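Local coordinates for autotransporter adhesin (Vibrio vulnificus, PDB 4ERR), which probably helps to anchor a toxin effector domain at host-cell membranes, forming the four-helical-bundle membrane localization domain of the MARTX effector DUF5, at residues D33-A38 and I44-E49. Numbering follows the deposited sequence.
Sequences DLVHQA and IAASFE
Val35 fits its forked side chain against the backbone and side chains of Ala46 and Ser47, where the last turn of helix 7-37 runs beside helix 41-60. From CB, which leaves the chain alongside the facing helix rather than straight at it, the two methyls part. CG2 lies on Ala46, 3.8 Å from its CB and 3.6 Å from its carbonyl O. CG1 stands anti to the backbone N (chi1 169°), which carries it to Ser47, with OG 3.6 Å away. That hydroxyl makes its hydrogen bond within its own helix, to Gln43 O, and meets the valine by packing alone. The segments form the closed end of a helical hairpin: their axes are antiparallel at 163° and come within 8.5 Å near Ala46, whose small side chain probably helps the helices to pack at this distance and whose CB points at the facing helix. This methyl also lies 4.0 Å from Val35 CA and 4.4 Å from Leu34 C, so it meets the main chain of the facing turn as well as the valine methyl. Ala38, the first residue to leave helical geometry, begins the short link between the helices and touches Gln43. One turn before Val35, Gln31 NE2 hydrogen-bonds to Ala46 O, adding a polar tie between the helices. A second subunit packs here too: its Ile4 touches Val35 and its Leu81 touches Ser47, while its Phe5 O is hydrogen-bonded to His36 NE2.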
ATOM      1  N   ASP B  33      -5.212 -17.121  10.750  1.00 24.33           N
ATOM      2  CA  ASP B  33      -5.274 -17.653  12.104  1.00 25.45           C
ATOM      3  C   ASP B  33      -6.071 -18.959  12.129  1.00 26.76           C
ATOM      4  O   ASP B  33      -5.659 -19.893  12.801  1.00 27.70           O
ATOM      5  CB  ASP B  33      -5.868 -16.628  13.075  1.00 25.97           C
ATOM      6  CG  ASP B  33      -4.837 -15.680  13.651  1.00 29.06           C
ATOM      7  OD1 ASP B  33      -3.659 -16.068  13.879  1.00 33.10           O
ATOM      8  OD2 ASP B  33      -5.234 -14.553  13.923  1.00 35.75           O
ATOM      9  N   LEU B  34      -7.189 -19.036  11.381  1.00 25.91           N
ATOM     10  CA  LEU B  34      -7.955 -20.312  11.310  1.00 25.96           C
ATOM     11  C   LEU B  34      -7.094 -21.454  10.766  1.00 27.11           C
ATOM     12  O   LEU B  34      -7.144 -22.570  11.291  1.00 27.85           O
ATOM     13  CB  LEU B  34      -9.250 -20.189  10.493  1.00 26.31           C
ATOM     14  CG  LEU B  34     -10.307 -19.276  11.132  1.00 26.65           C
ATOM     15  CD1 LEU B  34     -11.556 -19.271  10.252  1.00 27.26           C
ATOM     16  CD2 LEU B  34     -10.646 -19.715  12.574  1.00 31.15           C
ATOM     17  N   VAL B  35      -6.291 -21.174   9.730  1.00 25.37           N
ATOM     18  CA  VAL B  35      -5.410 -22.192   9.167  1.00 26.36           C
ATOM     19  C   VAL B  35      -4.494 -22.757  10.279  1.00 26.23           C
ATOM     20  O   VAL B  35      -4.386 -23.964  10.445  1.00 28.90           O
ATOM     21  CB  VAL B  35      -4.561 -21.645   7.979  1.00 25.23           C
ATOM     22  CG1 VAL B  35      -3.470 -22.637   7.603  1.00 26.16           C
ATOM     23  CG2 VAL B  35      -5.449 -21.297   6.737  1.00 24.68           C
ATOM     24  N   HIS B  36      -3.871 -21.883  11.069  1.00 25.77           N
ATOM     25  CA  HIS B  36      -2.947 -22.345  12.098  1.00 27.03           C
ATOM     26  C   HIS B  36      -3.603 -22.962  13.316  1.00 28.67           C
ATOM     27  O   HIS B  36      -2.971 -23.740  14.025  1.00 31.12           O
ATOM     28  CB  HIS B  36      -2.002 -21.214  12.494  1.00 26.67           C
ATOM     29  CG  HIS B  36      -1.025 -20.856  11.415  1.00 27.94           C
ATOM     30  ND1 HIS B  36      -0.000 -21.702  11.046  1.00 32.32           N
ATOM     31  CD2 HIS B  36      -0.898 -19.747  10.636  1.00 28.74           C
ATOM     32  CE1 HIS B  36       0.713 -21.131  10.087  1.00 32.77           C
ATOM     33  NE2 HIS B  36       0.188 -19.952   9.815  1.00 28.66           N
ATOM     34  N   GLN B  37      -4.875 -22.666  13.533  1.00 29.19           N
ATOM     35  CA  GLN B  37      -5.605 -23.200  14.686  1.00 31.52           C
ATOM     36  C   GLN B  37      -6.254 -24.554  14.374  1.00 33.14           C
ATOM     37  O   GLN B  37      -6.629 -25.319  15.293  1.00 35.64           O
ATOM     38  CB  GLN B  37      -6.644 -22.169  15.153  1.00 32.27           C
ATOM     39  CG  GLN B  37      -6.015 -20.984  15.892  1.00 34.72           C
ATOM     40  CD  GLN B  37      -6.934 -19.762  16.012  1.00 37.37           C
ATOM     41  OE1 GLN B  37      -8.132 -19.842  15.771  1.00 38.46           O
ATOM     42  NE2 GLN B  37      -6.350 -18.615  16.370  1.00 38.20           N
ATOM     43  N   ALA B  38      -6.374 -24.852  13.085  1.00 34.00           N
ATOM     44  CA  ALA B  38      -6.991 -26.087  12.615  1.00 36.49           C
ATOM     45  C   ALA B  38      -6.020 -27.268  12.642  1.00 39.64           C
ATOM     46  O   ALA B  38      -4.813 -27.098  12.523  1.00 39.77           O
ATOM     47  CB  ALA B  38      -7.532 -25.882  11.189  1.00 35.71           C
ATOM     48  N   ILE B  44      -6.721 -28.223   5.854  1.00 35.84           N
ATOM     49  CA  ILE B  44      -6.738 -28.241   4.389  1.00 35.32           C
ATOM     50  C   ILE B  44      -7.838 -27.321   3.836  1.00 32.38           C
ATOM     51  O   ILE B  44      -7.591 -26.453   2.968  1.00 31.45           O
ATOM     52  CB  ILE B  44      -6.967 -29.672   3.844  1.00 36.32           C
ATOM     53  CG1 ILE B  44      -5.755 -30.557   4.183  1.00 37.31           C
ATOM     54  CG2 ILE B  44      -7.214 -29.621   2.326  1.00 35.63           C
ATOM     55  CD1 ILE B  44      -5.995 -32.056   3.986  1.00 42.32           C
ATOM     56  N   ALA B  45      -9.056 -27.504   4.341  1.00 31.87           N
ATOM     57  CA  ALA B  45     -10.176 -26.680   3.903  1.00 29.85           C
ATOM     58  C   ALA B  45      -9.899 -25.189   4.141  1.00 28.20           C
ATOM     59  O   ALA B  45     -10.159 -24.341   3.272  1.00 27.27           O
ATOM     60  CB  ALA B  45     -11.474 -27.099   4.597  1.00 31.01           C
ATOM     61  N   ALA B  46      -9.350 -24.871   5.306  1.00 27.63           N
ATOM     62  CA  ALA B  46      -9.096 -23.487   5.656  1.00 25.61           C
ATOM     63  C   ALA B  46      -8.055 -22.871   4.706  1.00 25.38           C
ATOM     64  O   ALA B  46      -8.135 -21.669   4.379  1.00 24.01           O
ATOM     65  CB  ALA B  46      -8.628 -23.384   7.128  1.00 27.32           C
ATOM     66  N   SER B  47      -7.080 -23.688   4.283  1.00 26.18           N
ATOM     67  CA  SER B  47      -6.019 -23.226   3.398  1.00 27.60           C
ATOM     68  C   SER B  47      -6.543 -22.914   2.009  1.00 27.39           C
ATOM     69  O   SER B  47      -6.162 -21.922   1.412  1.00 27.94           O
ATOM     70  CB  SER B  47      -4.880 -24.245   3.334  1.00 30.12           C
ATOM     71  OG  SER B  47      -4.296 -24.379   4.614  1.00 31.97           O
ATOM     72  N   PHE B  48      -7.470 -23.729   1.504  1.00 27.42           N
ATOM     73  CA  PHE B  48      -8.103 -23.385   0.230  1.00 29.27           C
ATOM     74  C   PHE B  48      -8.814 -22.048   0.286  1.00 27.93           C
ATOM     75  O   PHE B  48      -8.732 -21.242  -0.640  1.00 29.74           O
ATOM     76  CB  PHE B  48      -9.094 -24.462  -0.208  1.00 30.96           C
ATOM     77  CG  PHE B  48      -8.445 -25.619  -0.908  1.00 34.58           C
ATOM     78  CD1 PHE B  48      -8.082 -25.507  -2.245  1.00 35.81           C
ATOM     79  CD2 PHE B  48      -8.164 -26.806  -0.239  1.00 40.16           C
ATOM     80  CE1 PHE B  48      -7.489 -26.568  -2.913  1.00 39.09           C
ATOM     81  CE2 PHE B  48      -7.559 -27.896  -0.925  1.00 43.52           C
ATOM     82  CZ  PHE B  48      -7.217 -27.760  -2.252  1.00 41.22           C
ATOM     83  N   GLU B  49      -9.523 -21.797   1.377  1.00 27.24           N
ATOM     84  CA  GLU B  49     -10.252 -20.553   1.477  1.00 27.25           C
ATOM     85  C   GLU B  49      -9.335 -19.357   1.687  1.00 25.35           C
ATOM     86  O   GLU B  49      -9.629 -18.261   1.201  1.00 25.49           O
ATOM     87  CB  GLU B  49     -11.340 -20.618   2.539  1.00 28.92           C
ATOM     88  CG  GLU B  49     -12.458 -19.687   2.214  1.00 35.22           C
ATOM     89  CD  GLU B  49     -13.253 -20.094   0.931  1.00 36.67           C
ATOM     90  OE1 GLU B  49     -13.086 -21.204   0.389  1.00 41.93           O
ATOM     91  OE2 GLU B  49     -14.060 -19.304   0.469  1.00 40.49           O
TER